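Local coordinates for protein inositol-3-phosphate synthase (Caenorhabditis elegans, PDB 1VKO) that binds nicotinamide-adenine-dinucleotide in a Rossmann-type domain and assembles into a complex of four chains, at residues V82-N87 with E189-L194; S157-S162 with A229-F234; I244-A249 with P446-L451. All coordinates share one frame; numbering follows the deposited sequence.

Interaction 1: residues V82-N87 with E189-L194; sequences VGLGGN and EPIVPL. With NAD (nicotinamide-adenine-dinucleotide), chain G.
Just beyond Leu-84 and Gly-85, which rest against Pro-193, the backbone N of Asn-87 donates to O2A of NAD at 2.8 Å, in a nearly straight bond (166°). Asn-87 opens helix 87-100 and Gly-86 is its N-cap, so the positive end of the helix probably helps to hold the phosphate. The loop is folded tightly as a type I turn closed by Gly-86 N to Gly-83 O (3.2 Å). Glycines let the cofactor come close: Gly-83 CA lies 3.2 Å from NAD O4B, and Gly-86 CA is 3.3 Å from O5B. Val-82 adds CG1 against the adenine, 3.5 Å from C2A.

The apolar contact lies on the flank turned from NAD. Leu-84 carries CG anti to its N (chi1 175°), which brings its CD2 branch against the CB-CG edge of Pro-193, 4.0 Å from each, the two side chains meeting at a slant. The same methyl reaches Ile-191 CG2 more loosely, at 4.4 Å. Pro-193 CG also comes near Gly-85 N, a backbone group whose hydrogen bond goes to Asp-160. Ile-191 and Leu-84 both continue onto Val-93 of helix 87-100. This glycine-rich turn between strand 77-82 and helix 87-100 is the dinucleotide-binding beta-alpha junction of a Rossmann fold.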
loop_
_atom_site.group_PDB
_atom_site.type_symbol
_atom_site.label_atom_id
_atom_site.label_comp_id
_atom_site.label_asym_id
_atom_site.label_seq_id
_atom_site.Cartn_x
_atom_site.Cartn_y
_atom_site.Cartn_z
ATOM N N VAL A 82 27.251 -15.982 -19.127
ATOM C CA VAL A 82 27.160 -14.970 -20.169
ATOM C C VAL A 82 26.537 -13.749 -19.550
ATOM O O VAL A 82 25.478 -13.825 -18.891
ATOM C CB VAL A 82 26.388 -15.454 -21.387
ATOM C CG1 VAL A 82 26.620 -14.505 -22.553
ATOM C CG2 VAL A 82 26.823 -16.887 -21.739
ATOM N N GLY A 83 27.209 -12.622 -19.733
ATOM C CA GLY A 83 26.893 -11.428 -18.966
ATOM C C GLY A 83 27.627 -11.483 -17.627
ATOM O O GLY A 83 27.081 -11.118 -16.609
ATOM N N LEU A 84 28.868 -11.948 -17.619
ATOM C CA LEU A 84 29.642 -12.104 -16.365
ATOM C C LEU A 84 29.845 -10.792 -15.645
ATOM O O LEU A 84 29.975 -10.776 -14.417
ATOM C CB LEU A 84 31.008 -12.749 -16.621
ATOM C CG LEU A 84 32.006 -12.873 -15.448
ATOM C CD1 LEU A 84 31.541 -13.911 -14.413
ATOM C CD2 LEU A 84 33.434 -13.233 -15.902
ATOM N N GLY A 85 29.860 -9.690 -16.395
ATOM C CA GLY A 85 30.129 -8.369 -15.822
ATOM C C GLY A 85 28.907 -7.586 -15.430
ATOM O O GLY A 85 29.020 -6.426 -15.052
ATOM N N GLY A 86 27.733 -8.213 -15.500
ATOM C CA GLY A 86 26.453 -7.520 -15.182
ATOM C C GLY A 86 26.202 -7.381 -13.696
ATOM O O GLY A 86 27.101 -7.661 -12.884
ATOM N N ASN A 87 24.997 -6.929 -13.327
ATOM C CA ASN A 87 24.619 -6.883 -11.917
ATOM C C ASN A 87 24.626 -8.271 -11.298
ATOM O O ASN A 87 25.298 -8.479 -10.297
ATOM C CB ASN A 87 23.252 -6.208 -11.677
ATOM C CG ASN A 87 23.297 -4.715 -11.828
ATOM O OD1 ASN A 87 24.116 -4.172 -12.581
ATOM N ND2 ASN A 87 22.402 -4.028 -11.133
ATOM N N GLU A 189 38.887 -7.371 -8.979
ATOM C CA GLU A 189 39.572 -6.477 -9.919
ATOM C C GLU A 189 40.366 -7.208 -11.022
ATOM O O GLU A 189 40.280 -6.817 -12.178
ATOM C CB GLU A 189 40.420 -5.400 -9.194
ATOM C CG GLU A 189 40.969 -4.318 -10.122
ATOM C CD GLU A 189 41.668 -3.170 -9.411
ATOM O OE1 GLU A 189 42.353 -3.402 -8.375
ATOM O OE2 GLU A 189 41.522 -2.025 -9.903
ATOM N N PRO A 190 41.152 -8.238 -10.687
ATOM C CA PRO A 190 41.867 -9.009 -11.722
ATOM C C PRO A 190 40.948 -9.665 -12.747
ATOM O O PRO A 190 41.432 -10.076 -13.785
ATOM C CB PRO A 190 42.570 -10.107 -10.908
ATOM C CG PRO A 190 42.762 -9.508 -9.591
ATOM C CD PRO A 190 41.507 -8.725 -9.336
ATOM N N ILE A 191 39.652 -9.791 -12.463
ATOM C CA ILE A 191 38.779 -10.532 -13.375
ATOM C C ILE A 191 38.188 -9.641 -14.469
ATOM O O ILE A 191 37.436 -8.722 -14.204
ATOM C CB ILE A 191 37.682 -11.310 -12.637
ATOM C CG1 ILE A 191 38.234 -12.003 -11.390
ATOM C CG2 ILE A 191 37.057 -12.353 -13.568
ATOM C CD1 ILE A 191 37.139 -12.560 -10.474
ATOM N N VAL A 192 38.592 -9.898 -15.698
ATOM C CA VAL A 192 38.066 -9.194 -16.853
ATOM C C VAL A 192 37.424 -10.258 -17.732
ATOM O O VAL A 192 38.105 -11.203 -18.132
ATOM C CB VAL A 192 39.178 -8.472 -17.626
ATOM C CG1 VAL A 192 38.630 -7.928 -18.947
ATOM C CG2 VAL A 192 39.748 -7.325 -16.785
ATOM N N PRO A 193 36.127 -10.129 -18.018
ATOM C CA PRO A 193 35.415 -11.147 -18.801
ATOM C C PRO A 193 35.972 -11.293 -20.202
ATOM O O PRO A 193 36.473 -10.326 -20.766
ATOM C CB PRO A 193 34.001 -10.577 -18.891
ATOM C CG PRO A 193 33.888 -9.663 -17.712
ATOM C CD PRO A 193 35.228 -9.021 -17.615
ATOM N N LEU A 194 35.881 -12.506 -20.746
ATOM C CA LEU A 194 36.227 -12.773 -22.148
ATOM C C LEU A 194 35.308 -11.978 -23.093
ATOM O O LEU A 194 34.214 -11.608 -22.724
ATOM C CB LEU A 194 36.174 -14.287 -22.435
ATOM C CG LEU A 194 36.916 -15.220 -21.452
ATOM C CD1 LEU A 194 36.584 -16.663 -21.709
ATOM C CD2 LEU A 194 38.396 -15.026 -21.523
HETATM P PA NAD G . 22.789 -6.336 -16.363
HETATM O O1A NAD G . 22.686 -5.349 -17.425
HETATM O O2A NAD G . 23.374 -5.691 -15.176
HETATM O O5B NAD G . 23.644 -7.547 -16.926
HETATM C C5B NAD G . 23.741 -7.764 -18.302
HETATM C C4B NAD G . 25.214 -7.904 -18.637
HETATM O O4B NAD G . 25.333 -8.735 -19.770
HETATM C C3B NAD G . 25.848 -6.590 -18.997
HETATM O O3B NAD G . 27.166 -6.686 -18.481
HETATM C C2B NAD G . 25.987 -6.593 -20.493
HETATM O O2B NAD G . 27.293 -6.074 -20.737
HETATM C C1B NAD G . 26.010 -8.086 -20.806
HETATM N N9A NAD G . 25.602 -8.568 -22.150
HETATM C C8A NAD G . 24.621 -8.125 -22.984
HETATM N N7A NAD G . 24.651 -8.873 -24.110
HETATM C C5A NAD G . 25.630 -9.794 -24.039
HETATM C C6A NAD G . 26.118 -10.777 -24.918
HETATM N N6A NAD G . 25.645 -10.961 -26.162
HETATM N N1A NAD G . 27.182 -11.544 -24.520
HETATM C C2A NAD G . 27.778 -11.337 -23.310
HETATM N N3A NAD G . 27.318 -10.354 -22.496
HETATM C C4A NAD G . 26.255 -9.589 -22.825
HETATM O O3 NAD G . 21.359 -7.024 -16.030
HETATM P PN NAD G . 21.220 -8.017 -14.793
HETATM O O1N NAD G . 22.570 -8.584 -14.535
HETATM O O2N NAD G . 20.532 -7.290 -13.723
HETATM O O5D NAD G . 20.362 -9.282 -15.334
HETATM C C5D NAD G . 20.682 -9.909 -16.564
HETATM C C4D NAD G . 19.521 -10.704 -17.191
HETATM O O4D NAD G . 18.904 -11.518 -16.224
HETATM C C3D NAD G . 18.416 -9.830 -17.795
HETATM O O3D NAD G . 17.994 -10.412 -18.997
HETATM C C2D NAD G . 17.262 -10.022 -16.844
HETATM O O2D NAD G . 15.972 -9.939 -17.428
HETATM C C1D NAD G . 17.504 -11.431 -16.377
HETATM N N1N NAD G . 16.711 -11.581 -15.162
HETATM C C2N NAD G . 16.985 -10.813 -14.073
HETATM C C3N NAD G . 16.203 -10.954 -12.949
HETATM C C7N NAD G . 16.765 -10.395 -11.696
HETATM O O7N NAD G . 17.983 -9.688 -11.843
HETATM N N7N NAD G . 16.138 -10.596 -10.530
HETATM C C4N NAD G . 15.148 -11.885 -12.906
HETATM C C5N NAD G . 14.876 -12.639 -14.027
HETATM C C6N NAD G . 15.669 -12.474 -15.173
#

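Interaction 2: residues S157-S162 with A229-F234. With NAD (nicotinamide-adenine-dinucleotide), chain G.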
loop_
_atom_site.group_PDB
_atom_site.type_symbol
_atom_site.label_atom_id
_atom_site.label_comp_id
_atom_site.label_asym_id
_atom_site.label_seq_id
_atom_site.Cartn_x
_atom_site.Cartn_y
_atom_site.Cartn_z
ATOM N N SER A 157 34.043 -18.399 -14.524
ATOM C CA SER A 157 34.456 -17.431 -15.515
ATOM C C SER A 157 33.219 -17.046 -16.379
ATOM O O SER A 157 32.067 -17.298 -15.980
ATOM C CB SER A 157 35.532 -18.046 -16.394
ATOM O OG SER A 157 36.040 -17.074 -17.289
ATOM N N GLY A 158 33.471 -16.441 -17.534
ATOM C CA GLY A 158 32.468 -16.187 -18.509
ATOM C C GLY A 158 32.783 -15.025 -19.416
ATOM O O GLY A 158 33.940 -14.623 -19.544
ATOM N N TRP A 159 31.732 -14.482 -20.043
ATOM C CA TRP A 159 31.910 -13.501 -21.107
ATOM C C TRP A 159 31.116 -12.221 -20.919
ATOM O O TRP A 159 30.040 -12.224 -20.332
ATOM C CB TRP A 159 31.479 -14.090 -22.417
ATOM C CG TRP A 159 32.114 -15.388 -22.802
ATOM C CD1 TRP A 159 33.208 -15.565 -23.610
ATOM C CD2 TRP A 159 31.648 -16.694 -22.458
ATOM N NE1 TRP A 159 33.461 -16.908 -23.755
ATOM C CE2 TRP A 159 32.525 -17.622 -23.058
ATOM C CE3 TRP A 159 30.593 -17.179 -21.669
ATOM C CZ2 TRP A 159 32.359 -19.010 -22.920
ATOM C CZ3 TRP A 159 30.408 -18.538 -21.561
ATOM C CH2 TRP A 159 31.298 -19.446 -22.173
ATOM N N ASP A 160 31.625 -11.129 -21.461
ATOM C CA ASP A 160 30.854 -9.921 -21.459
ATOM C C ASP A 160 31.246 -9.012 -22.587
ATOM O O ASP A 160 32.427 -8.832 -22.817
ATOM C CB ASP A 160 30.989 -9.183 -20.141
ATOM C CG ASP A 160 29.717 -8.392 -19.785
ATOM O OD1 ASP A 160 29.297 -7.545 -20.573
ATOM O OD2 ASP A 160 29.065 -8.576 -18.747
ATOM N N ILE A 161 30.250 -8.445 -23.280
ATOM C CA ILE A 161 30.501 -7.437 -24.314
ATOM C C ILE A 161 31.182 -6.174 -23.736
ATOM O O ILE A 161 31.736 -5.368 -24.483
ATOM C CB ILE A 161 29.215 -7.072 -25.073
ATOM C CG1 ILE A 161 28.188 -6.410 -24.132
ATOM C CG2 ILE A 161 28.633 -8.323 -25.779
ATOM C CD1 ILE A 161 26.910 -5.795 -24.833
ATOM N N SER A 162 31.155 -6.015 -22.413
ATOM C CA SER A 162 31.858 -4.907 -21.741
ATOM C C SER A 162 33.137 -5.402 -21.084
ATOM O O SER A 162 33.108 -6.390 -20.342
ATOM C CB SER A 162 30.994 -4.289 -20.654
ATOM O OG SER A 162 31.756 -3.270 -20.013
ATOM N N ALA A 229 36.028 -23.077 -28.157
ATOM C CA ALA A 229 37.444 -22.985 -27.777
ATOM C C ALA A 229 37.563 -22.490 -26.355
ATOM O O ALA A 229 38.387 -22.991 -25.581
ATOM C CB ALA A 229 38.183 -22.046 -28.755
ATOM N N ASP A 230 36.672 -21.554 -25.995
ATOM C CA ASP A 230 36.646 -20.913 -24.668
ATOM C C ASP A 230 36.282 -21.890 -23.582
ATOM O O ASP A 230 36.837 -21.862 -22.483
ATOM C CB ASP A 230 35.705 -19.704 -24.646
ATOM C CG ASP A 230 36.310 -18.455 -25.303
ATOM O OD1 ASP A 230 37.568 -18.334 -25.426
ATOM O OD2 ASP A 230 35.599 -17.507 -25.695
ATOM N N ILE A 231 35.375 -22.795 -23.909
ATOM C CA ILE A 231 34.873 -23.771 -22.944
ATOM C C ILE A 231 35.888 -24.861 -22.653
ATOM O O ILE A 231 36.126 -25.177 -21.487
ATOM C CB ILE A 231 33.556 -24.387 -23.464
ATOM C CG1 ILE A 231 32.447 -23.324 -23.442
ATOM C CG2 ILE A 231 33.181 -25.633 -22.648
ATOM C CD1 ILE A 231 31.226 -23.719 -24.183
ATOM N N ARG A 232 36.482 -25.427 -23.711
ATOM C CA ARG A 232 37.441 -26.517 -23.565
ATOM C C ARG A 232 38.623 -26.101 -22.720
ATOM O O ARG A 232 39.099 -26.880 -21.909
ATOM C CB ARG A 232 37.992 -26.966 -24.908
ATOM C CG ARG A 232 37.015 -27.589 -25.836
ATOM C CD ARG A 232 37.702 -28.272 -26.999
ATOM N NE ARG A 232 37.119 -27.893 -28.295
ATOM C CZ ARG A 232 37.589 -26.947 -29.102
ATOM N NH1 ARG A 232 38.672 -26.242 -28.786
ATOM N NH2 ARG A 232 36.973 -26.718 -30.243
ATOM N N LYS A 233 39.099 -24.879 -22.930
ATOM C CA LYS A 233 40.275 -24.383 -22.220
ATOM C C LYS A 233 39.958 -24.143 -20.751
ATOM O O LYS A 233 40.796 -24.352 -19.890
ATOM C CB LYS A 233 40.802 -23.112 -22.891
ATOM C CG LYS A 233 41.768 -22.294 -22.040
ATOM C CD LYS A 233 42.236 -21.072 -22.801
ATOM C CE LYS A 233 42.650 -19.972 -21.850
ATOM N NZ LYS A 233 42.953 -18.749 -22.632
ATOM N N PHE A 234 38.736 -23.704 -20.473
ATOM C CA PHE A 234 38.291 -23.498 -19.117
ATOM C C PHE A 234 38.261 -24.862 -18.432
ATOM O O PHE A 234 38.759 -25.012 -17.323
ATOM C CB PHE A 234 36.891 -22.833 -19.152
ATOM C CG PHE A 234 36.300 -22.553 -17.804
ATOM C CD1 PHE A 234 36.868 -21.621 -16.951
ATOM C CD2 PHE A 234 35.156 -23.226 -17.387
ATOM C CE1 PHE A 234 36.297 -21.369 -15.690
ATOM C CE2 PHE A 234 34.583 -22.979 -16.151
ATOM C CZ PHE A 234 35.151 -22.046 -15.301
HETATM P PA NAD G . 22.789 -6.336 -16.363
HETATM O O1A NAD G . 22.686 -5.349 -17.425
HETATM O O2A NAD G . 23.374 -5.691 -15.176
HETATM O O5B NAD G . 23.644 -7.547 -16.926
HETATM C C5B NAD G . 23.741 -7.764 -18.302
HETATM C C4B NAD G . 25.214 -7.904 -18.637
HETATM O O4B NAD G . 25.333 -8.735 -19.770
HETATM C C3B NAD G . 25.848 -6.590 -18.997
HETATM O O3B NAD G . 27.166 -6.686 -18.481
HETATM C C2B NAD G . 25.987 -6.593 -20.493
HETATM O O2B NAD G . 27.293 -6.074 -20.737
HETATM C C1B NAD G . 26.010 -8.086 -20.806
HETATM N N9A NAD G . 25.602 -8.568 -22.150
HETATM C C8A NAD G . 24.621 -8.125 -22.984
HETATM N N7A NAD G . 24.651 -8.873 -24.110
HETATM C C5A NAD G . 25.630 -9.794 -24.039
HETATM C C6A NAD G . 26.118 -10.777 -24.918
HETATM N N6A NAD G . 25.645 -10.961 -26.162
HETATM N N1A NAD G . 27.182 -11.544 -24.520
HETATM C C2A NAD G . 27.778 -11.337 -23.310
HETATM N N3A NAD G . 27.318 -10.354 -22.496
HETATM C C4A NAD G . 26.255 -9.589 -22.825
HETATM O O3 NAD G . 21.359 -7.024 -16.030
HETATM P PN NAD G . 21.220 -8.017 -14.793
HETATM O O1N NAD G . 22.570 -8.584 -14.535
HETATM O O2N NAD G . 20.532 -7.290 -13.723
HETATM O O5D NAD G . 20.362 -9.282 -15.334
HETATM C C5D NAD G . 20.682 -9.909 -16.564
HETATM C C4D NAD G . 19.521 -10.704 -17.191
HETATM O O4D NAD G . 18.904 -11.518 -16.224
HETATM C C3D NAD G . 18.416 -9.830 -17.795
HETATM O O3D NAD G . 17.994 -10.412 -18.997
HETATM C C2D NAD G . 17.262 -10.022 -16.844
HETATM O O2D NAD G . 15.972 -9.939 -17.428
HETATM C C1D NAD G . 17.504 -11.431 -16.377
HETATM N N1N NAD G . 16.711 -11.581 -15.162
HETATM C C2N NAD G . 16.985 -10.813 -14.073
HETATM C C3N NAD G . 16.203 -10.954 -12.949
HETATM C C7N NAD G . 16.765 -10.395 -11.696
HETATM O O7N NAD G . 17.983 -9.688 -11.843
HETATM N N7N NAD G . 16.138 -10.596 -10.530
HETATM C C4N NAD G . 15.148 -11.885 -12.906
HETATM C C5N NAD G . 14.876 -12.639 -14.027
HETATM C C6N NAD G . 15.669 -12.474 -15.173
#
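One hydrogen bond joins Trp-159 to Asp-230: indole NE1 donates to OD2 at 2.9 Å, with an angle of 160°. The acceptor lies almost in the indole plane but is itself met from above the carboxylate plane; the two planes stand 40° apart. With CG anti to the carbonyl carbon (chi1 -78°), Asp-230 turns its carboxylate to the indole N-H; its CB lies in plane at the ring edge, 3.8 Å from CZ2 of Trp-159.

The apolar contacts lie further along the helix. Ile-231 CG1 meets the indole edge at CH2 (4.2 Å), and Ser-157 CB approaches the Phe-234 ring obliquely, 3.5 Å from CE1.

Next to Trp-159, polar bonds turn to the cofactor. Asp-160 OD2 accepts from NAD O3B at 2.7 Å, while OD1 lies very close to O2B and takes Ser-162 N at 3.0 Å in an Asx turn. An acidic residue holding the adenosine ribose at a strand end is familiar from NAD-binding Rossmann domains.

Helix 220-238 runs antiparallel to edge strand 154-159, the axes of the two segments 10.3 Å apart. Trp-159, Ile-231 and Phe-234 all touch Leu-80 of the adjacent strand 77-82, and Phe-285 of helix 281-291 packs edge-to-face with Trp-159.

Interaction 3: residues I244-A249 with P446-L451; sequences IVLWTA and PLIYDL. With NAD (nicotinamide-adenine-dinucleotide), chain G.
Leu-246 meets Ile-448 and Leu-451 where helix 440-458 packs beside strand 242-247, a member of the parallel sheet of the Rossmann fold. With CG anti to its backbone N (chi1 -176°), Leu-246 extends toward the helix and divides its two methyls between residues three positions apart on it. CD2 approaches Ile-448 at a slant, coming within 4.2 Å of CG1. CD1 meets CD1 of Leu-451 at 4.1 Å, and here the two leucines lie roughly perpendicular. Both contacts are made by methyl or methylene groups, and the residues involved are buried.

Ile-448 also bridges to the residue beyond the strand end. Its chain is stretched out at chi2 (166°), which carries CD1 past Leu-246 to a point 4.1 Å from Thr-248 OG1. That hydroxyl oxygen looks toward NAD as well, near C5D of the ribose, so Ile-448 packs behind a residue of the cofactor pocket.

Away from Leu-246, further bonds hold the helix. Asp-450 accepts from Val-120 N and pairs with the hydroxyls of Ser-119 and Thr-121, while Tyr-449 OH is bonded to the carbonyl of Ala-92. At Pro-446 the helix packs on Phe-425 of the second subunit.

Past the contact, the chain turns along the cofactor. The methyl of Ala-249 lies over one face of the Trp-247 ring, toward its rim, and reaches NAD C4A at 3.3 Å on the adenine. The carbonyl of Ala-249 gathers several partners: Ser-300 OG bonds it weakly, a weak, bent bond comes from Trp-247 NE1 (3.2 Å, 123°), and NAD O3D donates to the same oxygen at 3.1 Å.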
loop_
_atom_site.group_PDB
_atom_site.type_symbol
_atom_site.label_atom_id
_atom_site.label_comp_id
_atom_site.label_asym_id
_atom_site.label_seq_id
_atom_site.Cartn_x
_atom_site.Cartn_y
_atom_site.Cartn_z
ATOM N N ILE A 244 29.045 -25.978 -16.548
ATOM C CA ILE A 244 27.715 -25.437 -16.754
ATOM C C ILE A 244 27.882 -24.040 -17.332
ATOM O O ILE A 244 28.706 -23.247 -16.839
ATOM C CB ILE A 244 26.908 -25.375 -15.435
ATOM C CG1 ILE A 244 26.759 -26.750 -14.832
ATOM C CG2 ILE A 244 25.484 -24.740 -15.666
ATOM C CD1 ILE A 244 26.693 -26.716 -13.272
ATOM N N VAL A 245 27.126 -23.770 -18.399
ATOM C CA VAL A 245 27.048 -22.461 -18.987
ATOM C C VAL A 245 25.676 -21.858 -18.692
ATOM O O VAL A 245 24.633 -22.531 -18.803
ATOM C CB VAL A 245 27.253 -22.524 -20.486
ATOM C CG1 VAL A 245 26.800 -21.153 -21.167
ATOM C CG2 VAL A 245 28.699 -22.889 -20.780
ATOM N N LEU A 246 25.666 -20.586 -18.312
ATOM C CA LEU A 246 24.421 -19.966 -17.873
ATOM C C LEU A 246 24.316 -18.542 -18.384
ATOM O O LEU A 246 25.246 -17.724 -18.218
ATOM C CB LEU A 246 24.308 -20.018 -16.335
ATOM C CG LEU A 246 23.034 -19.501 -15.677
ATOM C CD1 LEU A 246 22.670 -20.300 -14.375
ATOM C CD2 LEU A 246 23.166 -17.990 -15.407
ATOM N N TRP A 247 23.176 -18.260 -19.012
ATOM C CA TRP A 247 22.893 -16.964 -19.563
ATOM C C TRP A 247 22.256 -16.023 -18.525
ATOM O O TRP A 247 21.105 -16.227 -18.058
ATOM C CB TRP A 247 21.961 -17.116 -20.773
ATOM C CG TRP A 247 21.666 -15.805 -21.423
ATOM C CD1 TRP A 247 20.798 -14.837 -20.978
ATOM C CD2 TRP A 247 22.261 -15.290 -22.619
ATOM N NE1 TRP A 247 20.822 -13.757 -21.827
ATOM C CE2 TRP A 247 21.710 -14.002 -22.843
ATOM C CE3 TRP A 247 23.223 -15.782 -23.530
ATOM C CZ2 TRP A 247 22.064 -13.213 -23.949
ATOM C CZ3 TRP A 247 23.608 -14.982 -24.589
ATOM C CH2 TRP A 247 23.005 -13.715 -24.807
ATOM N N THR A 248 22.993 -14.974 -18.214
ATOM C CA THR A 248 22.525 -13.904 -17.365
ATOM C C THR A 248 23.012 -12.562 -17.947
ATOM O O THR A 248 23.363 -11.629 -17.212
ATOM C CB THR A 248 22.974 -14.105 -15.878
ATOM O OG1 THR A 248 22.518 -12.995 -15.097
ATOM C CG2 THR A 248 24.530 -14.077 -15.683
ATOM N N ALA A 249 23.038 -12.494 -19.280
ATOM C CA ALA A 249 23.217 -11.249 -20.030
ATOM C C ALA A 249 21.855 -10.615 -20.425
ATOM O O ALA A 249 20.815 -11.106 -20.062
ATOM C CB ALA A 249 24.059 -11.534 -21.282
ATOM N N PRO A 446 21.598 -15.860 -5.723
ATOM C CA PRO A 446 21.398 -17.140 -5.066
ATOM C C PRO A 446 20.740 -18.162 -6.013
ATOM O O PRO A 446 21.052 -19.363 -5.913
ATOM C CB PRO A 446 20.460 -16.811 -3.889
ATOM C CG PRO A 446 20.054 -15.400 -4.055
ATOM C CD PRO A 446 21.062 -14.744 -4.923
ATOM N N LEU A 447 19.880 -17.690 -6.935
ATOM C CA LEU A 447 19.168 -18.564 -7.873
ATOM C C LEU A 447 20.116 -19.048 -8.949
ATOM O O LEU A 447 19.954 -20.124 -9.521
ATOM C CB LEU A 447 17.981 -17.838 -8.520
ATOM C CG LEU A 447 16.582 -17.816 -7.882
ATOM C CD1 LEU A 447 16.590 -17.481 -6.415
ATOM C CD2 LEU A 447 15.684 -16.836 -8.624
ATOM N N ILE A 448 21.111 -18.240 -9.247
ATOM C CA ILE A 448 22.131 -18.689 -10.134
ATOM C C ILE A 448 22.883 -19.819 -9.431
ATOM O O ILE A 448 23.183 -20.825 -10.066
ATOM C CB ILE A 448 23.068 -17.562 -10.527
ATOM C CG1 ILE A 448 22.372 -16.618 -11.525
ATOM C CG2 ILE A 448 24.358 -18.167 -11.142
ATOM C CD1 ILE A 448 23.073 -15.313 -11.721
ATOM N N TYR A 449 23.155 -19.690 -8.124
ATOM C CA TYR A 449 23.862 -20.768 -7.436
ATOM C C TYR A 449 22.979 -22.002 -7.401
ATOM O O TYR A 449 23.472 -23.079 -7.613
ATOM C CB TYR A 449 24.320 -20.436 -6.015
ATOM C CG TYR A 449 25.091 -19.176 -5.827
ATOM C CD1 TYR A 449 26.042 -18.760 -6.739
ATOM C CD2 TYR A 449 24.869 -18.396 -4.699
ATOM C CE1 TYR A 449 26.772 -17.583 -6.529
ATOM C CE2 TYR A 449 25.583 -17.229 -4.474
ATOM C CZ TYR A 449 26.521 -16.839 -5.383
ATOM O OH TYR A 449 27.156 -15.655 -5.180
ATOM N N ASP A 450 21.669 -21.854 -7.200
ATOM C CA ASP A 450 20.820 -23.035 -7.138
ATOM C C ASP A 450 20.702 -23.761 -8.465
ATOM O O ASP A 450 20.685 -25.015 -8.498
ATOM C CB ASP A 450 19.425 -22.710 -6.647
ATOM C CG ASP A 450 19.398 -22.174 -5.213
ATOM O OD1 ASP A 450 20.152 -22.702 -4.355
ATOM O OD2 ASP A 450 18.623 -21.243 -4.856
ATOM N N LEU A 451 20.575 -23.008 -9.561
ATOM C CA LEU A 451 20.426 -23.660 -10.876
ATOM C C LEU A 451 21.692 -24.489 -11.182
ATOM O O LEU A 451 21.627 -25.673 -11.532
ATOM C CB LEU A 451 20.134 -22.637 -11.976
ATOM C CG LEU A 451 18.779 -21.910 -11.949
ATOM C CD1 LEU A 451 18.934 -20.543 -12.596
ATOM C CD2 LEU A 451 17.667 -22.704 -12.631
HETATM P PA NAD G . 22.789 -6.336 -16.363
HETATM O O1A NAD G . 22.686 -5.349 -17.425
HETATM O O2A NAD G . 23.374 -5.691 -15.176
HETATM O O5B NAD G . 23.644 -7.547 -16.926
HETATM C C5B NAD G . 23.741 -7.764 -18.302
HETATM C C4B NAD G . 25.214 -7.904 -18.637
HETATM O O4B NAD G . 25.333 -8.735 -19.770
HETATM C C3B NAD G . 25.848 -6.590 -18.997
HETATM O O3B NAD G . 27.166 -6.686 -18.481
HETATM C C2B NAD G . 25.987 -6.593 -20.493
HETATM O O2B NAD G . 27.293 -6.074 -20.737
HETATM C C1B NAD G . 26.010 -8.086 -20.806
HETATM N N9A NAD G . 25.602 -8.568 -22.150
HETATM C C8A NAD G . 24.621 -8.125 -22.984
HETATM N N7A NAD G . 24.651 -8.873 -24.110
HETATM C C5A NAD G . 25.630 -9.794 -24.039
HETATM C C6A NAD G . 26.118 -10.777 -24.918
HETATM N N6A NAD G . 25.645 -10.961 -26.162
HETATM N N1A NAD G . 27.182 -11.544 -24.520
HETATM C C2A NAD G . 27.778 -11.337 -23.310
HETATM N N3A NAD G . 27.318 -10.354 -22.496
HETATM C C4A NAD G . 26.255 -9.589 -22.825
HETATM O O3 NAD G . 21.359 -7.024 -16.030
HETATM P PN NAD G . 21.220 -8.017 -14.793
HETATM O O1N NAD G . 22.570 -8.584 -14.535
HETATM O O2N NAD G . 20.532 -7.290 -13.723
HETATM O O5D NAD G . 20.362 -9.282 -15.334
HETATM C C5D NAD G . 20.682 -9.909 -16.564
HETATM C C4D NAD G . 19.521 -10.704 -17.191
HETATM O O4D NAD G . 18.904 -11.518 -16.224
HETATM C C3D NAD G . 18.416 -9.830 -17.795
HETATM O O3D NAD G . 17.994 -10.412 -18.997
HETATM C C2D NAD G . 17.262 -10.022 -16.844
HETATM O O2D NAD G . 15.972 -9.939 -17.428
HETATM C C1D NAD G . 17.504 -11.431 -16.377
HETATM N N1N NAD G . 16.711 -11.581 -15.162
HETATM C C2N NAD G . 16.985 -10.813 -14.073
HETATM C C3N NAD G . 16.203 -10.954 -12.949
HETATM C C7N NAD G . 16.765 -10.395 -11.696
HETATM O O7N NAD G . 17.983 -9.688 -11.843
HETATM N N7N NAD G . 16.138 -10.596 -10.530
HETATM C C4N NAD G . 15.148 -11.885 -12.906
HETATM C C5N NAD G . 14.876 -12.639 -14.027
HETATM C C6N NAD G . 15.669 -12.474 -15.173
#

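The three contacts share one parallel sheet, in which strand 77-82 lies between 154-159 and 242-247, and the C-terminal ends of all three strands border NAD. Interactions 1 and 2 have centres 10 Å apart and alternate along the chain; Leu-194 O probably bonds Asp-160 N between them. Interaction 3 follows both, its centre 14 Å from interaction 1 and 15 Å from interaction 2. It joins interaction 1 through backbone bonds of Val-82 with Leu-246 and Thr-248. Helix 220-238 of interaction 2 leads directly into strand 242-247. The cofactor is thus held by loops from neighbouring strands, while helix 440-458 approaches from much later in the sequence.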